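Local coordinates for protein ribosomal RNA methyltransferase, putative (Plasmodium falciparum, PDB 2PLW) that binds S-adenosylmethionine in a Rossmann-like catalytic domain and probably methylates ribosomal RNA, at residues 4-9 / 34-39; 109-114 / 149-154; 154-159 / 187-192. One frame throughout, in Å; residues are numbered along the deposited sequence.

How the interactions relate
Interactions 1 and 2 both touch S-adenosylmethionine (SAM). Interaction 1 holds the carboxylate end of the ligand, and interaction 2 takes its amino group. They meet directly where Trp36 CZ2 lies 3.7 Å from Asp113 CG. Interaction 3 shares Met154 with interaction 2 and continues the same sheet outward, so strand 148-155 serves both. Tyr190 of interaction 3 joins the group, with its OH 2.8 Å from Asp113 OD1 and 3.5 Å from Trp36 CZ2. Lys153 of interaction 2, the predicted proton acceptor, touches both other contacts: its NZ is 4.3 Å from Lys9 NZ, and its CB is 3.3 Å from Tyr190 CE1.

Interaction 1. Residues 4-9 / 34-39; sequences SRAAYK and GSWCQV. With SAM (S-adenosylmethionine), chain C; SO4 (sulfate ion), chain B.
Trp36 and Ser35, at the start of helix 35-43, face the turn that leads into helix 7-17. In this Rossmann-like class I methyltransferase fold, Gly34 and helix 35-43 follow strand 24-29, and the N-terminal turn packs on the start of that helix. Gly34 is its N-cap. Gly34 N and Ser35 N both donate to SAM OXT, each at 2.9 Å. Ser35 OG points at the other carboxylate oxygen. That approach is so short that its exact length is doubtful. The same OG lies 3.0 Å from Ala7 N.

The Trp36 side chain can be followed outward. CB stands beside the ligand, near both SAM O and SAM N. With chi1 at -82°, CG leans to the backbone N side. CG is 3.6 Å from SAM N, which lies over one ring face, offset toward the rim. CD1 comes within 3.3 Å of SAM O. NE1 donates to Ala6 O at 2.9 Å. Farther along, CZ2 meets Lys9 CB near the ring plane at 4.3 Å. Asp113, Leu10 and Leu13 also pack on this side chain. The ring is therefore held by an edge bond and touched on its face by the ligand.

The turn has its own support. Ser4 OG caps it by accepting from Ala6 N. Ala7 CB presses on Val39 CG2 at 3.5 Å, closer than usual for two carbons. Tyr2 and Leu10 also pack on Val39.

Ala6 O is gripped twice, from opposite faces of its carbonyl plane. Lys9 N comes from one face and Trp36 NE1 from the other, and the latter bond has an N-H...O angle of 149°.

Interaction 2. Residues 109-114 / 149-154; sequences IILSDA and TYIVKM. With SAM (S-adenosylmethionine), chain C.
Ile110 and Ser112 zip onto strand 149-154 through four backbone hydrogen bonds in parallel register. Ile110 N donates to Thr149 O, and Ile151 N to Ile110 O at 2.9 Å. Ser112 N then donates to Ile151 O, and Lys153 N to Ser112 O at 3.0 Å.

Apolar contacts flank this ladder. On one face Leu111 CD2 lies alongside Ile151, 4.0 Å from its CB. On the other, Ile110 CG2 meets Tyr150 CD1 and Ser112 CB meets Val152 CG2. These are adjacent central strands of the Rossmann-like sheet, and SAM sits at their C-terminal ends, as in other class I methyltransferases.

Charged contacts gather there. Lys153 forms a salt bridge from NZ to Asp113 OD1 at 2.9 Å, approaching from above the carboxylate plane. NZ also donates to Asp113 O at 3.2 Å. A bend at chi3 (64°) turns the end of the lysine chain to Asp113. The other carboxylate oxygen, OD2, accepts from SAM N at 2.8 Å. Lys153 is the predicted proton acceptor.

One water adds a polar bridge. It accepts from Ser112 OG and donates to Ala114 O and to Lys153 O, the last at 2.9 Å.

Interaction 3. Residues 154-159 / 187-192; sequences MYLGSQ and REIYLV
Met154 and Ile189 lie side by side at the outgoing end of strand 148-155, on the same face of the sheet. They form an antiparallel hydrogen-bonded pair. Met154 N donates to Ile189 O and Ile189 N to Met154 O, both at 3.0 Å. One more bond, from Leu156 N to Arg187 O at 2.8 Å, carries the pairing past the end of the strand.

The side chains fit along this seam. Met154 starts between its backbone N and carbonyl carbon (chi1 72°), and Ile189 does likewise (chi1 53°). The two chains point the same way, with Met154 CG 3.8 Å from Ile189 CD1. Beyond this, the Met154 sulfur reaches across to Leu191, with SD 4.1 Å from CD1. Residues of helices 122-143 and 160-168 also touch the methionine.

Leu156 meets another branch of Ile189. Its CB rests on Ile189 CG2 at 4.1 Å. Its CD2 lies over one face of the Arg187 guanidinium, off-centre toward the rim. Arg187 is bent at chi2 and chi3, which brings that flat group alongside the leucine.

Tyr155 and Glu188 make the remaining bump. The glutamate runs along the ring, with CG 3.4 Å from Tyr155 CD1, and its carboxylate plane is only 26° from the ring plane. A water links Tyr155 OH and Glu188 OE2, donating to the latter. Arg187 O lies at the ring's edge. Glu188 OE2 also makes a long, weak ion pair with Lys153.

Strand 188-196 runs antiparallel between strands 148-155 and 171-176. The sheet has the order 3-2-1-4-5-7-6, with this strand as the reversed seventh, the hallmark of the class I SAM-dependent methyltransferase fold.

Interaction 1. Residues 4-9 / 34-39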
loop_
_atom_site.group_PDB
_atom_site.type_symbol
_atom_site.label_atom_id
_atom_site.label_comp_id
_atom_site.label_asym_id
_atom_site.label_seq_id
_atom_site.Cartn_x
_atom_site.Cartn_y
_atom_site.Cartn_z
ATOM N N SER A 4 -4.547 -4.079 15.855
ATOM C CA SER A 4 -5.836 -3.969 15.173
ATOM C C SER A 4 -6.181 -5.320 14.609
ATOM O O SER A 4 -5.306 -6.120 14.300
ATOM C CB SER A 4 -5.772 -2.950 14.005
ATOM O OG SER A 4 -6.915 -3.072 13.154
ATOM N N ARG A 5 -7.478 -5.568 14.450
ATOM C CA ARG A 5 -7.927 -6.801 13.818
ATOM C C ARG A 5 -7.706 -6.760 12.290
ATOM O O ARG A 5 -7.836 -7.776 11.612
ATOM C CB ARG A 5 -9.381 -7.094 14.197
ATOM C CG ARG A 5 -9.514 -7.435 15.686
ATOM C CD ARG A 5 -10.903 -7.933 16.068
ATOM N NE ARG A 5 -10.982 -8.086 17.521
ATOM C CZ ARG A 5 -11.328 -7.103 18.348
ATOM N NH1 ARG A 5 -11.666 -5.914 17.851
ATOM N NH2 ARG A 5 -11.348 -7.301 19.664
ATOM N N ALA A 6 -7.359 -5.580 11.769
ATOM C CA ALA A 6 -6.938 -5.455 10.344
ATOM C C ALA A 6 -5.779 -6.418 9.966
ATOM O O ALA A 6 -5.671 -6.842 8.800
ATOM C CB ALA A 6 -6.557 -4.008 10.013
ATOM N N ALA A 7 -4.934 -6.773 10.945
ATOM C CA ALA A 7 -3.866 -7.765 10.740
ATOM C C ALA A 7 -4.361 -8.995 9.996
ATOM O O ALA A 7 -3.669 -9.514 9.143
ATOM C CB ALA A 7 -3.232 -8.195 12.090
ATOM N N TYR A 8 -5.571 -9.456 10.308
ATOM C CA TYR A 8 -6.066 -10.689 9.694
ATOM C C TYR A 8 -6.359 -10.564 8.202
ATOM O O TYR A 8 -6.316 -11.561 7.497
ATOM C CB TYR A 8 -7.263 -11.242 10.479
ATOM C CG TYR A 8 -6.790 -11.673 11.856
ATOM C CD1 TYR A 8 -6.071 -12.850 12.017
ATOM C CD2 TYR A 8 -7.023 -10.873 12.981
ATOM C CE1 TYR A 8 -5.601 -13.254 13.268
ATOM C CE2 TYR A 8 -6.544 -11.244 14.232
ATOM C CZ TYR A 8 -5.837 -12.441 14.368
ATOM O OH TYR A 8 -5.372 -12.853 15.602
ATOM N N LYS A 9 -6.634 -9.343 7.736
ATOM C CA LYS A 9 -6.758 -9.087 6.292
ATOM C C LYS A 9 -5.417 -9.261 5.587
ATOM O O LYS A 9 -5.367 -9.763 4.489
ATOM C CB LYS A 9 -7.303 -7.675 6.039
ATOM C CG LYS A 9 -8.745 -7.539 6.521
ATOM C CD LYS A 9 -9.425 -6.252 6.060
ATOM C CE LYS A 9 -8.939 -5.066 6.849
ATOM N NZ LYS A 9 -9.981 -4.003 7.022
ATOM N N GLY A 34 -0.810 0.042 13.345
ATOM C CA GLY A 34 0.418 -0.690 13.023
ATOM C C GLY A 34 0.364 -2.185 12.889
ATOM O O GLY A 34 1.414 -2.805 12.816
ATOM N N SER A 35 -0.832 -2.777 12.793
ATOM C CA SER A 35 -0.905 -4.239 12.765
ATOM C C SER A 35 -0.387 -4.894 11.493
ATOM O O SER A 35 0.108 -6.016 11.551
ATOM C CB SER A 35 -2.307 -4.762 13.146
ATOM O OG SER A 35 -3.211 -4.651 12.062
ATOM N N TRP A 36 -0.485 -4.226 10.340
ATOM C CA TRP A 36 0.113 -4.780 9.117
ATOM C C TRP A 36 1.618 -4.809 9.278
ATOM O O TRP A 36 2.280 -5.744 8.842
ATOM C CB TRP A 36 -0.308 -3.966 7.868
ATOM C CG TRP A 36 -1.672 -4.376 7.349
ATOM C CD1 TRP A 36 -2.713 -4.954 8.073
ATOM C CD2 TRP A 36 -2.147 -4.289 5.987
ATOM N NE1 TRP A 36 -3.780 -5.226 7.240
ATOM C CE2 TRP A 36 -3.462 -4.836 5.960
ATOM C CE3 TRP A 36 -1.584 -3.820 4.785
ATOM C CZ2 TRP A 36 -4.232 -4.895 4.795
ATOM C CZ3 TRP A 36 -2.338 -3.912 3.615
ATOM C CH2 TRP A 36 -3.653 -4.437 3.628
ATOM N N CYS A 37 2.154 -3.764 9.900
ATOM C CA CYS A 37 3.585 -3.714 10.184
ATOM C C CYS A 37 3.966 -4.903 11.090
ATOM O O CYS A 37 4.984 -5.544 10.872
ATOM C CB CYS A 37 3.976 -2.394 10.825
ATOM S SG CYS A 37 4.159 -1.060 9.587
ATOM N N GLN A 38 3.134 -5.178 12.085
ATOM C CA GLN A 38 3.367 -6.340 12.955
ATOM C C GLN A 38 3.316 -7.653 12.202
ATOM O O GLN A 38 4.152 -8.519 12.436
ATOM C CB GLN A 38 2.333 -6.388 14.074
ATOM C CG GLN A 38 2.453 -5.242 15.015
ATOM C CD GLN A 38 1.372 -5.299 16.035
ATOM O OE1 GLN A 38 0.212 -5.046 15.726
ATOM N NE2 GLN A 38 1.740 -5.615 17.275
ATOM N N VAL A 39 2.346 -7.811 11.297
ATOM C CA VAL A 39 2.236 -9.043 10.495
ATOM C C VAL A 39 3.467 -9.202 9.601
ATOM O O VAL A 39 4.037 -10.290 9.476
ATOM C CB VAL A 39 0.955 -9.028 9.607
ATOM C CG1 VAL A 39 1.012 -10.115 8.546
ATOM C CG2 VAL A 39 -0.300 -9.167 10.472
HETATM N N SAM C . -3.532 -1.444 8.116
HETATM C CA SAM C . -3.596 -0.689 9.413
HETATM C C SAM C . -3.253 -1.583 10.605
HETATM O O SAM C . -3.268 -2.806 10.455
HETATM O OXT SAM C . -2.932 -1.131 11.711
HETATM C CB SAM C . -4.993 -0.074 9.574
HETATM C CG SAM C . -5.139 1.061 8.562
HETATM S SD SAM C . -6.527 2.175 8.853
HETATM C CE SAM C . -7.862 1.051 8.413
HETATM C "C5'" SAM C . -6.461 3.267 7.408
HETATM C "C4'" SAM C . -5.391 4.344 7.587
HETATM O "O4'" SAM C . -5.221 5.011 6.333
HETATM C "C3'" SAM C . -5.713 5.442 8.630
HETATM O "O3'" SAM C . -4.846 5.362 9.740
HETATM C "C2'" SAM C . -5.521 6.758 7.861
HETATM O "O2'" SAM C . -4.881 7.816 8.567
HETATM C "C1'" SAM C . -4.705 6.302 6.665
HETATM N N9 SAM C . -4.757 7.168 5.485
HETATM C C8 SAM C . -5.860 7.612 4.785
HETATM N N7 SAM C . -5.435 8.353 3.740
HETATM C C5 SAM C . -4.077 8.377 3.769
HETATM C C6 SAM C . -3.112 8.968 2.952
HETATM N N6 SAM C . -3.454 9.688 1.893
HETATM N N1 SAM C . -1.779 8.805 3.234
HETATM C C2 SAM C . -1.363 8.058 4.321
HETATM N N3 SAM C . -2.314 7.458 5.126
HETATM C C4 SAM C . -3.640 7.634 4.859
HETATM S S SO4 B . -4.531 -10.968 18.543
HETATM O O1 SO4 B . -5.392 -10.643 17.400
HETATM O O2 SO4 B . -4.814 -12.352 18.920
HETATM O O3 SO4 B . -3.121 -10.827 18.211
HETATM O O4 SO4 B . -4.799 -10.040 19.622
#

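Interaction 2. Residues 109-114 / 149-154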
loop_
_atom_site.group_PDB
_atom_site.type_symbol
_atom_site.label_atom_id
_atom_site.label_comp_id
_atom_site.label_asym_id
_atom_site.label_seq_id
_atom_site.Cartn_x
_atom_site.Cartn_y
_atom_site.Cartn_z
ATOM N N ILE A 109 7.723 -4.173 -2.313
ATOM C CA ILE A 109 6.343 -4.459 -2.002
ATOM C C ILE A 109 5.728 -3.206 -1.431
ATOM O O ILE A 109 6.225 -2.658 -0.427
ATOM C CB ILE A 109 6.205 -5.620 -0.976
ATOM C CG1 ILE A 109 6.938 -6.866 -1.470
ATOM C CG2 ILE A 109 4.742 -5.897 -0.701
ATOM C CD1 ILE A 109 7.191 -7.928 -0.354
ATOM N N ILE A 110 4.698 -2.719 -2.106
ATOM C CA ILE A 110 3.993 -1.547 -1.610
ATOM C C ILE A 110 2.556 -1.960 -1.335
ATOM O O ILE A 110 1.852 -2.404 -2.231
ATOM C CB ILE A 110 4.078 -0.368 -2.594
ATOM C CG1 ILE A 110 5.528 0.117 -2.717
ATOM C CG2 ILE A 110 3.190 0.800 -2.112
ATOM C CD1 ILE A 110 5.698 1.203 -3.829
ATOM N N LEU A 111 2.164 -1.812 -0.081
ATOM C CA LEU A 111 0.831 -2.178 0.393
ATOM C C LEU A 111 0.100 -0.914 0.833
ATOM O O LEU A 111 0.694 -0.018 1.434
ATOM C CB LEU A 111 0.922 -3.124 1.597
ATOM C CG LEU A 111 1.839 -4.353 1.453
ATOM C CD1 LEU A 111 2.027 -5.117 2.770
ATOM C CD2 LEU A 111 1.324 -5.305 0.370
ATOM N N SER A 112 -1.189 -0.855 0.548
ATOM C CA SER A 112 -2.005 0.214 1.083
ATOM C C SER A 112 -3.314 -0.312 1.642
ATOM O O SER A 112 -4.123 -0.908 0.923
ATOM C CB SER A 112 -2.281 1.288 0.030
ATOM O OG SER A 112 -3.252 2.176 0.518
ATOM N N ASP A 113 -3.497 -0.069 2.932
ATOM C CA ASP A 113 -4.772 -0.291 3.607
ATOM C C ASP A 113 -5.436 1.060 3.904
ATOM O O ASP A 113 -6.340 1.140 4.749
ATOM C CB ASP A 113 -4.534 -1.063 4.916
ATOM C CG ASP A 113 -5.810 -1.667 5.489
ATOM O OD1 ASP A 113 -6.668 -2.103 4.682
ATOM O OD2 ASP A 113 -5.928 -1.715 6.743
ATOM N N ALA A 114 -5.019 2.125 3.208
ATOM C CA ALA A 114 -5.582 3.466 3.449
ATOM C C ALA A 114 -7.030 3.561 2.953
ATOM O O ALA A 114 -7.427 2.858 2.031
ATOM C CB ALA A 114 -4.735 4.551 2.758
ATOM N N THR A 149 5.564 -5.880 -6.172
ATOM C CA THR A 149 4.138 -6.151 -5.866
ATOM C C THR A 149 3.472 -4.918 -5.265
ATOM O O THR A 149 4.037 -4.234 -4.426
ATOM C CB THR A 149 4.004 -7.351 -4.870
ATOM O OG1 THR A 149 4.531 -8.530 -5.486
ATOM C CG2 THR A 149 2.553 -7.620 -4.450
ATOM N N TYR A 150 2.248 -4.658 -5.688
ATOM C CA TYR A 150 1.501 -3.509 -5.184
ATOM C C TYR A 150 0.116 -3.986 -4.864
ATOM O O TYR A 150 -0.535 -4.568 -5.739
ATOM C CB TYR A 150 1.441 -2.466 -6.286
ATOM C CG TYR A 150 0.502 -1.299 -6.041
ATOM C CD1 TYR A 150 0.548 -0.585 -4.829
ATOM C CD2 TYR A 150 -0.323 -0.829 -7.065
ATOM C CE1 TYR A 150 -0.280 0.552 -4.609
ATOM C CE2 TYR A 150 -1.153 0.303 -6.862
ATOM C CZ TYR A 150 -1.115 0.983 -5.644
ATOM O OH TYR A 150 -1.920 2.088 -5.425
ATOM N N ILE A 151 -0.323 -3.757 -3.629
ATOM C CA ILE A 151 -1.690 -4.111 -3.208
ATOM C C ILE A 151 -2.365 -2.888 -2.621
ATOM O O ILE A 151 -1.831 -2.227 -1.740
ATOM C CB ILE A 151 -1.694 -5.290 -2.206
ATOM C CG1 ILE A 151 -0.962 -6.466 -2.844
ATOM C CG2 ILE A 151 -3.144 -5.644 -1.886
ATOM C CD1 ILE A 151 -0.894 -7.699 -1.963
ATOM N N VAL A 152 -3.534 -2.538 -3.148
ATOM C CA VAL A 152 -4.179 -1.307 -2.695
ATOM C C VAL A 152 -5.666 -1.543 -2.461
ATOM O O VAL A 152 -6.352 -2.150 -3.294
ATOM C CB VAL A 152 -3.932 -0.138 -3.688
ATOM C CG1 VAL A 152 -4.413 -0.480 -5.107
ATOM C CG2 VAL A 152 -4.545 1.179 -3.177
ATOM N N LYS A 153 -6.140 -1.062 -1.319
ATOM C CA LYS A 153 -7.571 -1.157 -1.002
ATOM C C LYS A 153 -8.385 -0.038 -1.662
ATOM O O LYS A 153 -7.906 1.081 -1.825
ATOM C CB LYS A 153 -7.772 -1.145 0.519
ATOM C CG LYS A 153 -9.195 -1.486 0.966
ATOM C CD LYS A 153 -9.294 -1.556 2.491
ATOM C CE LYS A 153 -9.033 -0.275 3.231
ATOM N NZ LYS A 153 -9.041 -0.517 4.711
ATOM N N MET A 154 -9.627 -0.346 -2.028
ATOM C CA MET A 154 -10.552 0.722 -2.422
ATOM C C MET A 154 -11.980 0.268 -2.184
ATOM O O MET A 154 -12.228 -0.952 -2.042
ATOM C CB MET A 154 -10.374 1.105 -3.888
ATOM C CG MET A 154 -10.886 0.060 -4.885
ATOM S SD MET A 154 -10.869 0.656 -6.598
ATOM C CE MET A 154 -11.819 2.179 -6.460
HETATM N N SAM C . -3.532 -1.444 8.116
HETATM C CA SAM C . -3.596 -0.689 9.413
HETATM C C SAM C . -3.253 -1.583 10.605
HETATM O O SAM C . -3.268 -2.806 10.455
HETATM O OXT SAM C . -2.932 -1.131 11.711
HETATM C CB SAM C . -4.993 -0.074 9.574
HETATM C CG SAM C . -5.139 1.061 8.562
HETATM S SD SAM C . -6.527 2.175 8.853
HETATM C CE SAM C . -7.862 1.051 8.413
HETATM C "C5'" SAM C . -6.461 3.267 7.408
HETATM C "C4'" SAM C . -5.391 4.344 7.587
HETATM O "O4'" SAM C . -5.221 5.011 6.333
HETATM C "C3'" SAM C . -5.713 5.442 8.630
HETATM O "O3'" SAM C . -4.846 5.362 9.740
HETATM C "C2'" SAM C . -5.521 6.758 7.861
HETATM O "O2'" SAM C . -4.881 7.816 8.567
HETATM C "C1'" SAM C . -4.705 6.302 6.665
HETATM N N9 SAM C . -4.757 7.168 5.485
HETATM C C8 SAM C . -5.860 7.612 4.785
HETATM N N7 SAM C . -5.435 8.353 3.740
HETATM C C5 SAM C . -4.077 8.377 3.769
HETATM C C6 SAM C . -3.112 8.968 2.952
HETATM N N6 SAM C . -3.454 9.688 1.893
HETATM N N1 SAM C . -1.779 8.805 3.234
HETATM C C2 SAM C . -1.363 8.058 4.321
HETATM N N3 SAM C . -2.314 7.458 5.126
HETATM C C4 SAM C . -3.640 7.634 4.859
HETATM O O HOH W 1 -5.895 2.082 -0.046
#

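Interaction 3. Residues 154-159 / 187-192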
loop_
_atom_site.group_PDB
_atom_site.type_symbol
_atom_site.label_atom_id
_atom_site.label_comp_id
_atom_site.label_asym_id
_atom_site.label_seq_id
_atom_site.Cartn_x
_atom_site.Cartn_y
_atom_site.Cartn_z
ATOM N N MET A 154 -9.627 -0.346 -2.028
ATOM C CA MET A 154 -10.552 0.722 -2.422
ATOM C C MET A 154 -11.980 0.268 -2.184
ATOM O O MET A 154 -12.228 -0.952 -2.042
ATOM C CB MET A 154 -10.374 1.105 -3.888
ATOM C CG MET A 154 -10.886 0.060 -4.885
ATOM S SD MET A 154 -10.869 0.656 -6.598
ATOM C CE MET A 154 -11.819 2.179 -6.460
ATOM N N TYR A 155 -12.900 1.236 -2.140
ATOM C CA TYR A 155 -14.339 0.903 -2.165
ATOM C C TYR A 155 -14.711 0.440 -3.552
ATOM O O TYR A 155 -14.521 1.173 -4.524
ATOM C CB TYR A 155 -15.228 2.088 -1.747
ATOM C CG TYR A 155 -15.143 2.384 -0.274
ATOM C CD1 TYR A 155 -15.530 1.432 0.673
ATOM C CD2 TYR A 155 -14.647 3.607 0.180
ATOM C CE1 TYR A 155 -15.427 1.700 2.038
ATOM C CE2 TYR A 155 -14.540 3.879 1.539
ATOM C CZ TYR A 155 -14.935 2.921 2.456
ATOM O OH TYR A 155 -14.838 3.185 3.802
ATOM N N LEU A 156 -15.240 -0.781 -3.646
ATOM C CA LEU A 156 -15.671 -1.330 -4.918
ATOM C C LEU A 156 -16.798 -0.491 -5.498
ATOM O O LEU A 156 -17.702 -0.038 -4.775
ATOM C CB LEU A 156 -16.145 -2.777 -4.763
ATOM C CG LEU A 156 -16.722 -3.501 -5.996
ATOM C CD1 LEU A 156 -15.667 -3.878 -7.013
ATOM C CD2 LEU A 156 -17.461 -4.772 -5.588
ATOM N N GLY A 157 -16.745 -0.299 -6.804
ATOM C CA GLY A 157 -17.804 0.447 -7.475
ATOM C C GLY A 157 -17.564 0.648 -8.939
ATOM O O GLY A 157 -16.785 -0.064 -9.565
ATOM N N SER A 158 -18.259 1.632 -9.484
ATOM C CA SER A 158 -18.338 1.791 -10.928
ATOM C C SER A 158 -16.988 1.928 -11.638
ATOM O O SER A 158 -16.854 1.519 -12.790
ATOM C CB SER A 158 -19.288 2.947 -11.275
ATOM O OG SER A 158 -18.640 4.172 -11.529
ATOM N N GLN A 159 -15.996 2.491 -10.939
ATOM C CA GLN A 159 -14.689 2.771 -11.532
ATOM C C GLN A 159 -13.623 1.724 -11.233
ATOM O O GLN A 159 -12.505 1.810 -11.722
ATOM C CB GLN A 159 -14.151 4.119 -11.028
ATOM C CG GLN A 159 -15.108 5.278 -11.328
ATOM C CD GLN A 159 -15.266 5.476 -12.817
ATOM O OE1 GLN A 159 -14.324 5.861 -13.493
ATOM N NE2 GLN A 159 -16.451 5.193 -13.337
ATOM N N ARG A 187 -18.799 -1.739 0.061
ATOM C CA ARG A 187 -17.906 -2.919 0.069
ATOM C C ARG A 187 -16.479 -2.548 -0.366
ATOM O O ARG A 187 -16.293 -1.673 -1.210
ATOM C CB ARG A 187 -18.438 -3.988 -0.885
ATOM C CG ARG A 187 -19.603 -4.826 -0.371
ATOM C CD ARG A 187 -20.609 -5.007 -1.477
ATOM N NE ARG A 187 -20.333 -6.138 -2.360
ATOM C CZ ARG A 187 -20.641 -6.169 -3.657
ATOM N NH1 ARG A 187 -20.372 -7.251 -4.378
ATOM N NH2 ARG A 187 -21.209 -5.115 -4.245
ATOM N N GLU A 188 -15.485 -3.232 0.201
ATOM C CA GLU A 188 -14.073 -2.976 -0.107
ATOM C C GLU A 188 -13.393 -4.168 -0.754
ATOM O O GLU A 188 -13.717 -5.319 -0.464
ATOM C CB GLU A 188 -13.311 -2.604 1.152
ATOM C CG GLU A 188 -13.492 -1.157 1.571
ATOM C CD GLU A 188 -12.891 -0.880 2.927
ATOM O OE1 GLU A 188 -12.702 -1.845 3.702
ATOM O OE2 GLU A 188 -12.605 0.311 3.214
ATOM N N ILE A 189 -12.448 -3.884 -1.647
ATOM C CA ILE A 189 -11.684 -4.929 -2.314
ATOM C C ILE A 189 -10.241 -4.483 -2.269
ATOM O O ILE A 189 -9.973 -3.323 -1.943
ATOM C CB ILE A 189 -12.100 -5.149 -3.802
ATOM C CG1 ILE A 189 -12.069 -3.834 -4.613
ATOM C CG2 ILE A 189 -13.495 -5.811 -3.919
ATOM C CD1 ILE A 189 -10.812 -3.674 -5.458
ATOM N N TYR A 190 -9.339 -5.408 -2.568
ATOM C CA TYR A 190 -7.950 -5.053 -2.831
ATOM C C TYR A 190 -7.634 -5.346 -4.285
ATOM O O TYR A 190 -8.063 -6.368 -4.815
ATOM C CB TYR A 190 -6.994 -5.823 -1.914
ATOM C CG TYR A 190 -7.120 -5.466 -0.454
ATOM C CD1 TYR A 190 -6.384 -4.403 0.098
ATOM C CD2 TYR A 190 -7.974 -6.192 0.387
ATOM C CE1 TYR A 190 -6.477 -4.080 1.440
ATOM C CE2 TYR A 190 -8.081 -5.869 1.745
ATOM C CZ TYR A 190 -7.340 -4.810 2.258
ATOM O OH TYR A 190 -7.474 -4.517 3.602
ATOM N N LEU A 191 -6.882 -4.444 -4.928
ATOM C CA LEU A 191 -6.307 -4.715 -6.237
ATOM C C LEU A 191 -4.890 -5.234 -5.972
ATOM O O LEU A 191 -4.088 -4.543 -5.364
ATOM C CB LEU A 191 -6.284 -3.467 -7.109
ATOM C CG LEU A 191 -7.668 -2.858 -7.407
ATOM C CD1 LEU A 191 -7.554 -1.360 -7.812
ATOM C CD2 LEU A 191 -8.398 -3.660 -8.473
ATOM N N VAL A 192 -4.652 -6.479 -6.353
ATOM C CA VAL A 192 -3.370 -7.157 -6.147
ATOM C C VAL A 192 -2.592 -7.170 -7.448
ATOM O O VAL A 192 -3.011 -7.794 -8.436
ATOM C CB VAL A 192 -3.598 -8.613 -5.635
ATOM C CG1 VAL A 192 -2.253 -9.293 -5.404
ATOM C CG2 VAL A 192 -4.381 -8.577 -4.368
HETATM O O HOH W 2 -12.690 1.728 5.234
#